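Local coordinates for flavoredoxin (Methanosarcina acetivorans, PDB 3BNK), which binds flavin mononucleotide and probably serves as an electron-transfer flavoprotein of the flavoredoxin family, at residues B[21-26]-B[57-63]; B[28-32]-B[92-97]; B[64-70]-B[106-110]; B[101-105]-B[117-121]. All coordinates share one frame; numbering follows the deposited sequence.

Contact 1. Residues B[21-26]-B[57-63]; sequences LGANVK and TPEGIAE. With FMN (flavin mononucleotide), chain D.
The helix that presents its N-terminal part to the FMN phosphate, residues 57-63, packs across the end of the antiparallel strand 21-25 in the flavin reductase-like domain, the two short axes passing 6.4 Å apart at 78°. The crossing is close because Gly-60 sits at it: its CA lies 3.0 Å from Asn-24 O, and CG2 of Val-25 rests 3.8 Å from the same CA. With no side chain at Gly-60, the helix backbone comes directly against Asn-24 O and Val-25 CG2. Toward Leu-21 the contact is apolar. Ala-23 CB touches Ile-61 CG1, and the ends of Leu-21 and Ile-61 reach tip to tip. Leu-21 also presses CD1 against Thr-57 CG2 at 3.3 Å, tighter than usual for two methyl groups. At the strand's end Glu-63 has its chain extended beyond CG, and Lys-26 N donates to Glu-63 OE1 at 2.9 Å (N-H...O 163°), on the syn lone pair. The Glu-63 side chain crosses that of Val-25 at about a right angle, OE2 beside CG1.

Thr-57 faces two ways. With chi1 -62° its CG2 is anti to the backbone N and turned to the strand, while OG1 stands beside that N; both N and OG1 donate to FMN O2P, at 2.9 Å and a very short 2.5 Å. OG1 has a further, weak bond from Asn-30. One residue thus joins an apolar interface to a two-point grip on a phosphate oxygen, and the N-terminal part of the helix would probably stabilise the negative charge there.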
# COMPACT_ATOMS: atom_id res chain seq x y z
N LEU B 21 -9.36 -9.62 -3.51
CA LEU B 21 -10.33 -9.17 -2.54
C LEU B 21 -11.58 -10.04 -2.66
O LEU B 21 -12.21 -10.10 -3.72
CB LEU B 21 -10.67 -7.69 -2.78
CG LEU B 21 -11.67 -6.96 -1.87
CD1 LEU B 21 -13.03 -7.58 -1.92
CD2 LEU B 21 -11.20 -6.90 -0.42
N GLY B 22 -11.93 -10.70 -1.56
CA GLY B 22 -13.08 -11.60 -1.52
C GLY B 22 -14.28 -11.00 -0.79
O GLY B 22 -14.14 -10.39 0.26
N ALA B 23 -15.46 -11.16 -1.39
CA ALA B 23 -16.70 -10.79 -0.73
C ALA B 23 -17.85 -11.66 -1.21
O ALA B 23 -17.87 -12.13 -2.36
CB ALA B 23 -17.00 -9.31 -0.95
N ASN B 24 -18.77 -11.94 -0.30
CA ASN B 24 -20.05 -12.51 -0.69
C ASN B 24 -20.92 -11.40 -1.25
O ASN B 24 -21.01 -10.33 -0.66
CB ASN B 24 -20.76 -13.18 0.48
CG ASN B 24 -20.32 -14.62 0.69
OD1 ASN B 24 -19.33 -15.08 0.12
ND2 ASN B 24 -21.06 -15.34 1.52
N VAL B 25 -21.51 -11.67 -2.41
CA VAL B 25 -22.47 -10.77 -3.03
C VAL B 25 -23.67 -11.65 -3.34
O VAL B 25 -23.54 -12.66 -4.04
CB VAL B 25 -21.94 -10.09 -4.32
CG1 VAL B 25 -22.78 -8.85 -4.65
CG2 VAL B 25 -20.46 -9.69 -4.18
N LYS B 26 -24.82 -11.29 -2.77
CA LYS B 26 -26.04 -12.10 -2.85
C LYS B 26 -25.78 -13.57 -2.51
O LYS B 26 -26.27 -14.48 -3.20
CB LYS B 26 -26.71 -11.95 -4.23
CG LYS B 26 -27.30 -10.58 -4.50
CD LYS B 26 -27.65 -10.43 -5.98
CE LYS B 26 -27.86 -8.98 -6.35
NZ LYS B 26 -27.62 -8.76 -7.81
N THR B 57 -18.16 -5.79 -6.47
CA THR B 57 -17.70 -6.14 -5.13
C THR B 57 -18.27 -5.25 -3.98
O THR B 57 -18.66 -5.81 -2.94
CB THR B 57 -16.14 -6.25 -5.11
OG1 THR B 57 -15.73 -7.30 -6.00
CG2 THR B 57 -15.60 -6.53 -3.70
N PRO B 58 -18.34 -3.90 -4.16
CA PRO B 58 -18.82 -3.04 -3.06
C PRO B 58 -20.21 -3.37 -2.52
O PRO B 58 -20.40 -3.27 -1.31
CB PRO B 58 -18.82 -1.63 -3.67
CG PRO B 58 -17.83 -1.71 -4.77
CD PRO B 58 -17.97 -3.09 -5.34
N GLU B 59 -21.14 -3.75 -3.40
CA GLU B 59 -22.48 -4.23 -2.97
C GLU B 59 -22.37 -5.33 -1.94
O GLU B 59 -23.11 -5.35 -0.98
CB GLU B 59 -23.29 -4.80 -4.14
CG GLU B 59 -23.47 -3.88 -5.33
CD GLU B 59 -24.33 -4.51 -6.40
OE1 GLU B 59 -25.13 -5.44 -6.07
OE2 GLU B 59 -24.22 -4.06 -7.56
N GLY B 60 -21.46 -6.27 -2.17
CA GLY B 60 -21.25 -7.40 -1.28
C GLY B 60 -20.60 -7.01 0.04
O GLY B 60 -21.02 -7.47 1.10
N ILE B 61 -19.57 -6.17 -0.02
CA ILE B 61 -18.94 -5.69 1.20
C ILE B 61 -19.95 -4.87 2.04
O ILE B 61 -20.02 -5.05 3.26
CB ILE B 61 -17.62 -4.93 0.95
CG1 ILE B 61 -16.64 -5.83 0.18
CG2 ILE B 61 -17.01 -4.49 2.26
CD1 ILE B 61 -15.29 -5.20 -0.09
N ALA B 62 -20.74 -4.03 1.38
CA ALA B 62 -21.81 -3.29 2.08
C ALA B 62 -22.84 -4.23 2.72
O ALA B 62 -23.25 -3.99 3.85
CB ALA B 62 -22.47 -2.27 1.14
N GLU B 63 -23.25 -5.28 2.01
CA GLU B 63 -24.25 -6.25 2.47
C GLU B 63 -23.78 -6.96 3.75
O GLU B 63 -24.49 -7.02 4.76
CB GLU B 63 -24.53 -7.32 1.39
CG GLU B 63 -25.09 -6.81 0.02
CD GLU B 63 -25.18 -7.90 -1.10
OE1 GLU B 63 -25.00 -9.11 -0.84
OE2 GLU B 63 -25.46 -7.52 -2.26
N1 FMN D . -10.07 -2.03 -8.94
C2 FMN D . -10.29 -1.28 -7.81
O2 FMN D . -11.37 -0.72 -7.67
N3 FMN D . -9.31 -1.16 -6.84
C4 FMN D . -8.10 -1.81 -7.03
O4 FMN D . -7.22 -1.69 -6.17
C4A FMN D . -7.87 -2.57 -8.18
N5 FMN D . -6.66 -3.22 -8.38
C5A FMN D . -6.44 -3.99 -9.51
C6 FMN D . -5.22 -4.64 -9.66
C7 FMN D . -4.98 -5.42 -10.80
C7M FMN D . -3.69 -6.19 -10.88
C8 FMN D . -5.97 -5.54 -11.78
C8M FMN D . -5.84 -6.56 -12.90
C9 FMN D . -7.20 -4.90 -11.61
C9A FMN D . -7.45 -4.12 -10.48
N10 FMN D . -8.68 -3.47 -10.29
C10 FMN D . -8.88 -2.69 -9.15
C1' FMN D . -9.81 -3.68 -11.26
C2' FMN D . -10.86 -4.65 -10.75
O2' FMN D . -10.24 -5.78 -10.15
C3' FMN D . -11.73 -5.18 -11.90
O3' FMN D . -12.45 -4.15 -12.55
C4' FMN D . -12.65 -6.31 -11.44
O4' FMN D . -13.20 -6.93 -12.57
C5' FMN D . -13.77 -5.88 -10.50
O5' FMN D . -14.43 -7.09 -10.18
P FMN D . -15.97 -7.14 -9.69
O1P FMN D . -16.81 -6.33 -10.63
O2P FMN D . -16.03 -6.52 -8.32
O3P FMN D . -16.48 -8.56 -9.59

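Contact 2. Residues B[28-32]-B[92-97]. With FMN (flavin mononucleotide), chain D.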
# COMPACT_ATOMS: atom_id res chain seq x y z
N LYS B 28 -23.13 -15.36 -2.79
CA LYS B 28 -22.14 -16.04 -3.65
C LYS B 28 -20.78 -15.36 -3.59
O LYS B 28 -20.69 -14.14 -3.58
CB LYS B 28 -22.65 -16.10 -5.09
CG LYS B 28 -21.91 -17.07 -6.01
CD LYS B 28 -22.80 -17.59 -7.17
CE LYS B 28 -23.42 -16.47 -8.01
NZ LYS B 28 -22.44 -15.49 -8.57
N ALA B 29 -19.72 -16.17 -3.55
CA ALA B 29 -18.37 -15.64 -3.42
C ALA B 29 -17.94 -14.89 -4.68
O ALA B 29 -18.15 -15.34 -5.82
CB ALA B 29 -17.40 -16.75 -3.09
N ASN B 30 -17.36 -13.72 -4.44
CA ASN B 30 -16.77 -12.93 -5.49
C ASN B 30 -15.33 -12.63 -5.16
O ASN B 30 -14.96 -12.58 -3.99
CB ASN B 30 -17.56 -11.63 -5.70
CG ASN B 30 -17.24 -10.98 -7.03
OD1 ASN B 30 -17.21 -11.64 -8.07
ND2 ASN B 30 -17.01 -9.68 -7.00
N LEU B 31 -14.51 -12.50 -6.20
CA LEU B 31 -13.13 -12.07 -6.08
C LEU B 31 -12.81 -11.02 -7.13
O LEU B 31 -13.20 -11.15 -8.28
CB LEU B 31 -12.18 -13.27 -6.23
CG LEU B 31 -12.58 -14.32 -5.18
CD1 LEU B 31 -12.67 -15.71 -5.74
CD2 LEU B 31 -11.74 -14.23 -3.91
N MET B 32 -12.11 -9.97 -6.72
CA MET B 32 -11.54 -9.01 -7.66
C MET B 32 -10.08 -8.75 -7.32
O MET B 32 -9.69 -8.82 -6.15
CB MET B 32 -12.33 -7.69 -7.65
CG MET B 32 -12.38 -6.98 -6.31
SD MET B 32 -12.88 -5.26 -6.45
CE MET B 32 -11.31 -4.42 -6.63
N ASP B 92 -19.48 -15.52 -13.08
CA ASP B 92 -19.32 -16.20 -11.80
C ASP B 92 -17.84 -16.47 -11.54
O ASP B 92 -17.22 -17.27 -12.25
CB ASP B 92 -20.13 -17.50 -11.79
CG ASP B 92 -20.33 -18.07 -10.40
OD1 ASP B 92 -19.72 -17.55 -9.43
OD2 ASP B 92 -21.11 -19.04 -10.28
N LYS B 93 -17.28 -15.79 -10.54
CA LYS B 93 -15.91 -16.05 -10.12
C LYS B 93 -15.82 -16.98 -8.90
O LYS B 93 -14.72 -17.35 -8.48
CB LYS B 93 -15.14 -14.73 -9.91
CG LYS B 93 -14.73 -14.04 -11.22
CD LYS B 93 -14.08 -12.67 -11.02
CE LYS B 93 -15.13 -11.60 -10.70
NZ LYS B 93 -14.52 -10.29 -10.38
N SER B 94 -16.98 -17.40 -8.38
CA SER B 94 -17.06 -18.28 -7.19
C SER B 94 -16.41 -19.64 -7.38
O SER B 94 -16.04 -20.29 -6.40
CB SER B 94 -18.50 -18.48 -6.70
OG SER B 94 -19.31 -19.18 -7.64
N GLY B 95 -16.25 -20.06 -8.63
CA GLY B 95 -15.72 -21.39 -8.93
C GLY B 95 -14.28 -21.46 -9.37
O GLY B 95 -13.75 -22.55 -9.57
N LEU B 96 -13.64 -20.30 -9.53
CA LEU B 96 -12.26 -20.23 -10.02
C LEU B 96 -11.27 -20.86 -9.03
O LEU B 96 -10.29 -21.49 -9.44
CB LEU B 96 -11.87 -18.78 -10.31
CG LEU B 96 -11.11 -18.41 -11.60
CD1 LEU B 96 -10.09 -17.34 -11.28
CD2 LEU B 96 -10.42 -19.59 -12.28
N PHE B 97 -11.56 -20.69 -7.74
CA PHE B 97 -10.68 -21.12 -6.66
C PHE B 97 -11.42 -22.06 -5.70
O PHE B 97 -12.65 -22.17 -5.75
CB PHE B 97 -10.18 -19.90 -5.87
CG PHE B 97 -9.50 -18.83 -6.70
CD1 PHE B 97 -10.11 -17.59 -6.90
CD2 PHE B 97 -8.25 -19.05 -7.25
CE1 PHE B 97 -9.47 -16.58 -7.66
CE2 PHE B 97 -7.62 -18.06 -8.01
CZ PHE B 97 -8.23 -16.82 -8.20
N1 FMN D . -10.07 -2.03 -8.94
C2 FMN D . -10.29 -1.28 -7.81
O2 FMN D . -11.37 -0.72 -7.67
N3 FMN D . -9.31 -1.16 -6.84
C4 FMN D . -8.10 -1.81 -7.03
O4 FMN D . -7.22 -1.69 -6.17
C4A FMN D . -7.87 -2.57 -8.18
N5 FMN D . -6.66 -3.22 -8.38
C5A FMN D . -6.44 -3.99 -9.51
C6 FMN D . -5.22 -4.64 -9.66
C7 FMN D . -4.98 -5.42 -10.80
C7M FMN D . -3.69 -6.19 -10.88
C8 FMN D . -5.97 -5.54 -11.78
C8M FMN D . -5.84 -6.56 -12.90
C9 FMN D . -7.20 -4.90 -11.61
C9A FMN D . -7.45 -4.12 -10.48
N10 FMN D . -8.68 -3.47 -10.29
C10 FMN D . -8.88 -2.69 -9.15
C1' FMN D . -9.81 -3.68 -11.26
C2' FMN D . -10.86 -4.65 -10.75
O2' FMN D . -10.24 -5.78 -10.15
C3' FMN D . -11.73 -5.18 -11.90
O3' FMN D . -12.45 -4.15 -12.55
C4' FMN D . -12.65 -6.31 -11.44
O4' FMN D . -13.20 -6.93 -12.57
C5' FMN D . -13.77 -5.88 -10.50
O5' FMN D . -14.43 -7.09 -10.18
P FMN D . -15.97 -7.14 -9.69
O1P FMN D . -16.81 -6.33 -10.63
O2P FMN D . -16.03 -6.52 -8.32
O3P FMN D . -16.48 -8.56 -9.59
O HOH W 1 -18.73 -14.38 -8.61
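Lys-93 and Asn-30 meet at the FMN phosphate, one from the loop 92-97 and the other from strand 28-32. Lys-93 NZ donates to FMN O3P at 2.7 Å and to Leu-31 O at 2.6 Å, the latter with the donor tilted 23° from the carbonyl plane. Asn-30 ND2 reaches the same phosphate oxygen in a nearly straight bond, 2.9 Å at 170°. The amide oxygen of Asn-30 lies against the lysine chain, OD1 3.4 Å from Lys-93 CE. NZ also bonds to Val-86 O, so three acceptors fix the ammonium group. Packing is also close at Leu-31, whose CD1 meets the edge of the Phe-97 ring in its plane, 3.4 Å from Phe-97 CD1. A water links the two segments, accepting from Lys-93 N, with Ala-29 O and Asn-30 OD1 among the acceptors its protons can serve.

The exposed end is looser. Lys-28, bent at chi3 and chi4 (both 55°), curls over Asp-92 to make a salt bridge of 3.5 Å from NZ to OD1. That OD1 already accepts from Ser-94 N, an Asx turn, and also from Ser-94 OG.

Around the contact, strand 16-25 pairs with strand 28-41 through Ala-23 and Leu-21, while Phe-97 touches Lys-79 and Cys-83 of helix 77-83 and Ile-110 of strand 109-110.

Contact 3. Residues B[64-70]-B[106-110]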
# COMPACT_ATOMS: atom_id res chain seq x y z
N ASN B 64 -22.56 -7.49 3.69
CA ASN B 64 -22.05 -8.37 4.72
C ASN B 64 -21.22 -7.68 5.79
O ASN B 64 -21.04 -8.24 6.87
CB ASN B 64 -21.23 -9.49 4.09
CG ASN B 64 -22.08 -10.42 3.29
OD1 ASN B 64 -22.84 -11.21 3.84
ND2 ASN B 64 -21.98 -10.31 1.97
N GLY B 65 -20.70 -6.50 5.49
CA GLY B 65 -19.82 -5.82 6.43
C GLY B 65 -18.58 -6.64 6.69
O GLY B 65 -18.07 -6.65 7.82
N SER B 66 -18.10 -7.32 5.65
CA SER B 66 -16.92 -8.16 5.76
C SER B 66 -16.26 -8.36 4.40
O SER B 66 -16.90 -8.24 3.37
CB SER B 66 -17.25 -9.52 6.39
OG SER B 66 -17.87 -10.38 5.46
N PHE B 67 -14.96 -8.70 4.43
CA PHE B 67 -14.21 -8.99 3.23
C PHE B 67 -12.90 -9.70 3.59
O PHE B 67 -12.50 -9.75 4.76
CB PHE B 67 -13.95 -7.72 2.40
CG PHE B 67 -13.07 -6.69 3.08
CD1 PHE B 67 -11.68 -6.71 2.92
CD2 PHE B 67 -13.64 -5.69 3.89
CE1 PHE B 67 -10.87 -5.75 3.53
CE2 PHE B 67 -12.84 -4.73 4.52
CZ PHE B 67 -11.45 -4.76 4.34
N SER B 68 -12.25 -10.27 2.58
CA SER B 68 -10.93 -10.84 2.77
C SER B 68 -9.91 -10.23 1.83
O SER B 68 -10.25 -9.74 0.75
CB SER B 68 -10.96 -12.37 2.60
OG SER B 68 -11.39 -12.72 1.30
N VAL B 69 -8.66 -10.27 2.26
CA VAL B 69 -7.52 -9.86 1.47
C VAL B 69 -6.63 -11.09 1.35
O VAL B 69 -6.18 -11.63 2.36
CB VAL B 69 -6.77 -8.68 2.14
CG1 VAL B 69 -5.62 -8.22 1.27
CG2 VAL B 69 -7.72 -7.52 2.40
N ASN B 70 -6.41 -11.52 0.11
CA ASN B 70 -5.81 -12.81 -0.22
C ASN B 70 -4.55 -12.60 -1.07
O ASN B 70 -4.58 -11.84 -2.04
CB ASN B 70 -6.80 -13.70 -1.01
CG ASN B 70 -8.05 -14.04 -0.22
OD1 ASN B 70 -8.05 -14.94 0.63
ND2 ASN B 70 -9.15 -13.35 -0.52
N THR B 106 -18.75 -15.01 6.36
CA THR B 106 -19.30 -14.39 5.17
C THR B 106 -18.26 -13.73 4.26
O THR B 106 -18.61 -13.12 3.24
CB THR B 106 -20.35 -13.36 5.60
OG1 THR B 106 -20.98 -12.81 4.44
CG2 THR B 106 -19.71 -12.24 6.35
N ALA B 107 -17.00 -13.80 4.65
CA ALA B 107 -15.90 -13.32 3.81
C ALA B 107 -15.16 -14.49 3.16
O ALA B 107 -14.39 -15.18 3.81
CB ALA B 107 -14.96 -12.43 4.60
N PRO B 108 -15.39 -14.69 1.86
CA PRO B 108 -14.82 -15.85 1.20
C PRO B 108 -13.30 -15.70 1.00
O PRO B 108 -12.83 -14.66 0.55
CB PRO B 108 -15.58 -15.90 -0.14
CG PRO B 108 -15.94 -14.48 -0.42
CD PRO B 108 -16.14 -13.83 0.93
N MET B 109 -12.56 -16.74 1.38
CA MET B 109 -11.10 -16.74 1.28
C MET B 109 -10.62 -17.83 0.33
O MET B 109 -11.32 -18.80 0.08
CB MET B 109 -10.46 -16.89 2.66
CG MET B 109 -10.61 -15.65 3.51
SD MET B 109 -10.11 -15.90 5.23
CE MET B 109 -11.46 -16.92 5.84
N ILE B 110 -9.42 -17.63 -0.21
CA ILE B 110 -8.89 -18.50 -1.27
C ILE B 110 -7.85 -19.48 -0.73
O ILE B 110 -6.79 -19.06 -0.24
CB ILE B 110 -8.26 -17.69 -2.43
CG1 ILE B 110 -9.30 -16.76 -3.07
CG2 ILE B 110 -7.67 -18.64 -3.50
CD1 ILE B 110 -8.70 -15.72 -3.99
O HOH W 2 -18.30 -10.37 2.18
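Asn-70 OD1 accepts two bonds, from Ile-110 N at 3.1 Å and 166°, and from Asn-116 ND2. The strand 66-70 belongs to the large antiparallel sheet, and residues 106-110 run alongside it in nearly the same direction, joined by side chains and water. Ile-110 N approaches the amide from well above the carbonyl plane, 61° out of it. The other end of that amide, ND2, donates to Ser-68 OG at 3.0 Å and also bonds to Leu-20 O, which fixes the rotation of the group.

Ser-68 passes the chain of bonds on. Its OG, held between the backbone N and the carbonyl carbon (chi1 61°), donates to Pro-108 O at 2.5 Å, from above that carbonyl's plane. Its CB and Met-109 CG are pressed to 3.4 Å, a tight carbon pair. Ile-110 CD1 lies over Asn-70 CB, and Ala-107 CB rests on the backbone of Phe-67, whose side chain leaves the backbone away from residues 106-110 and touches Leu-21, Cys-119 and Val-121.

Toward Asn-64, a water bridges the two backbones: it donates to Ser-66 O at 2.8 Å and to Thr-106 O at 3.0 Å.

Contact 4. Residues B[101-105]-B[117-121]; sequences YGELK and LECRV
The carboxylate of Glu-118, on strand 117-121, accepts hydrogen bonds from the turn 102-105. Leu-104 N donates to OE2 at 2.8 Å and 158°, from above the carboxylate plane by 53°. Glu-103 N adds a weak bond to OE1, 3.2 Å long. A water accepts from Gly-102 N and donates to OE2 at 2.6 Å, so that oxygen has both a direct and a water-borne tie to the loop. OE1 has a further partner in Tyr-141 OH. The glutamate extends fully from the strand, CG anti to the backbone N (chi1 -178°), which carries its end up to the turn.

Van der Waals packing is supplied by Leu-104, which slides past Glu-118 in the opposite direction: CB comes 3.4 Å from Glu-118 OE2, while CD1 lies 3.3 Å from Cys-119 O and meets carbon at Glu-118 CG and Arg-120 CB. Ile-138 of the next strand also touches Leu-104.

In charge pairing, Glu-103 turns to Lys-6 of the second subunit in a salt bridge. The whole is a type I beta turn, closed by Lys-105 N to Gly-102 O at 2.9 Å, whose N-H groups are bound by a glutamate side chain from strand 115-126 of the main antiparallel sheet.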
# COMPACT_ATOMS: atom_id res chain seq x y z
N TYR B 101 -14.29 -20.35 4.30
CA TYR B 101 -14.75 -19.27 5.15
C TYR B 101 -14.15 -19.44 6.54
O TYR B 101 -13.57 -20.49 6.86
CB TYR B 101 -16.28 -19.26 5.20
CG TYR B 101 -16.92 -18.79 3.91
CD1 TYR B 101 -17.22 -19.70 2.89
CD2 TYR B 101 -17.22 -17.44 3.71
CE1 TYR B 101 -17.82 -19.28 1.69
CE2 TYR B 101 -17.82 -17.00 2.51
CZ TYR B 101 -18.11 -17.93 1.51
OH TYR B 101 -18.70 -17.52 0.33
N GLY B 102 -14.27 -18.39 7.35
CA GLY B 102 -13.71 -18.37 8.69
C GLY B 102 -14.71 -17.85 9.71
O GLY B 102 -15.92 -18.01 9.52
N GLU B 103 -14.18 -17.20 10.75
CA GLU B 103 -14.97 -16.78 11.93
C GLU B 103 -16.11 -15.81 11.61
O GLU B 103 -17.15 -15.82 12.28
CB GLU B 103 -14.05 -16.17 13.00
CG GLU B 103 -13.03 -17.15 13.62
CD GLU B 103 -11.99 -16.46 14.52
OE1 GLU B 103 -12.14 -15.27 14.86
OE2 GLU B 103 -11.01 -17.14 14.92
N LEU B 104 -15.92 -14.98 10.58
CA LEU B 104 -16.92 -14.00 10.18
C LEU B 104 -17.99 -14.62 9.28
O LEU B 104 -19.01 -13.99 9.01
CB LEU B 104 -16.27 -12.80 9.48
CG LEU B 104 -15.28 -11.97 10.29
CD1 LEU B 104 -14.78 -10.81 9.45
CD2 LEU B 104 -15.84 -11.46 11.65
N LYS B 105 -17.75 -15.85 8.82
CA LYS B 105 -18.76 -16.68 8.13
C LYS B 105 -19.05 -16.26 6.68
O LYS B 105 -19.50 -17.06 5.86
CB LYS B 105 -20.08 -16.73 8.93
CG LYS B 105 -19.91 -16.98 10.44
CD LYS B 105 -20.24 -18.40 10.84
CE LYS B 105 -19.12 -19.40 10.55
NZ LYS B 105 -19.62 -20.85 10.59
N LEU B 117 -6.36 -12.58 4.97
CA LEU B 117 -6.77 -11.71 6.05
C LEU B 117 -8.29 -11.53 6.02
O LEU B 117 -8.83 -10.99 5.06
CB LEU B 117 -6.05 -10.35 5.98
CG LEU B 117 -4.53 -10.35 5.76
CD1 LEU B 117 -3.95 -8.93 5.74
CD2 LEU B 117 -3.75 -11.26 6.77
N GLU B 118 -8.96 -12.00 7.06
CA GLU B 118 -10.41 -11.97 7.17
C GLU B 118 -10.80 -10.71 7.94
O GLU B 118 -10.41 -10.54 9.09
CB GLU B 118 -10.89 -13.25 7.86
CG GLU B 118 -12.40 -13.42 8.01
CD GLU B 118 -12.79 -14.69 8.79
OE1 GLU B 118 -11.94 -15.22 9.55
OE2 GLU B 118 -13.94 -15.15 8.63
N CYS B 119 -11.57 -9.83 7.30
CA CYS B 119 -11.74 -8.48 7.84
C CYS B 119 -13.18 -8.07 8.10
O CYS B 119 -14.08 -8.34 7.30
CB CYS B 119 -11.06 -7.44 6.94
SG CYS B 119 -9.34 -7.84 6.58
N ARG B 120 -13.37 -7.40 9.23
CA ARG B 120 -14.68 -6.88 9.58
C ARG B 120 -14.76 -5.39 9.31
O ARG B 120 -13.97 -4.62 9.84
CB ARG B 120 -15.02 -7.16 11.04
CG ARG B 120 -16.52 -7.17 11.25
CD ARG B 120 -16.95 -6.41 12.45
NE ARG B 120 -16.60 -7.06 13.70
CZ ARG B 120 -15.80 -6.52 14.61
NH1 ARG B 120 -15.27 -5.32 14.42
NH2 ARG B 120 -15.55 -7.19 15.73
N VAL B 121 -15.70 -4.99 8.48
CA VAL B 121 -15.85 -3.57 8.15
C VAL B 121 -16.11 -2.78 9.43
O VAL B 121 -17.02 -3.12 10.20
CB VAL B 121 -16.95 -3.31 7.09
CG1 VAL B 121 -17.17 -1.82 6.91
CG2 VAL B 121 -16.56 -3.94 5.76
O HOH W 3 -15.14 -15.81 6.45

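How the contacts relate
The sheet connects all four contacts. Strand 16-25 of contact 1 pairs with strand 28-41 of contact 2, Ala-23 O lying 2.7 Å from Asn-30 N, and with strand 66-71 of contact 3, Gly-22 O lying 3.0 Å from Ser-68 N. Contacts 3 and 4, with centres about 5 Å apart, share the next pairing, 66-71 with 115-126. Contacts 1 and 2, centres about 11 Å apart, both reach the FMN phosphate, through O2P and O3P respectively. Contact 3 stands back from the cofactor, the Pro-108 side chain being about 11 Å from it. Tyr-101 of contact 4 bonds to Asn-24 of contact 1, bringing the outer loop back to the strand.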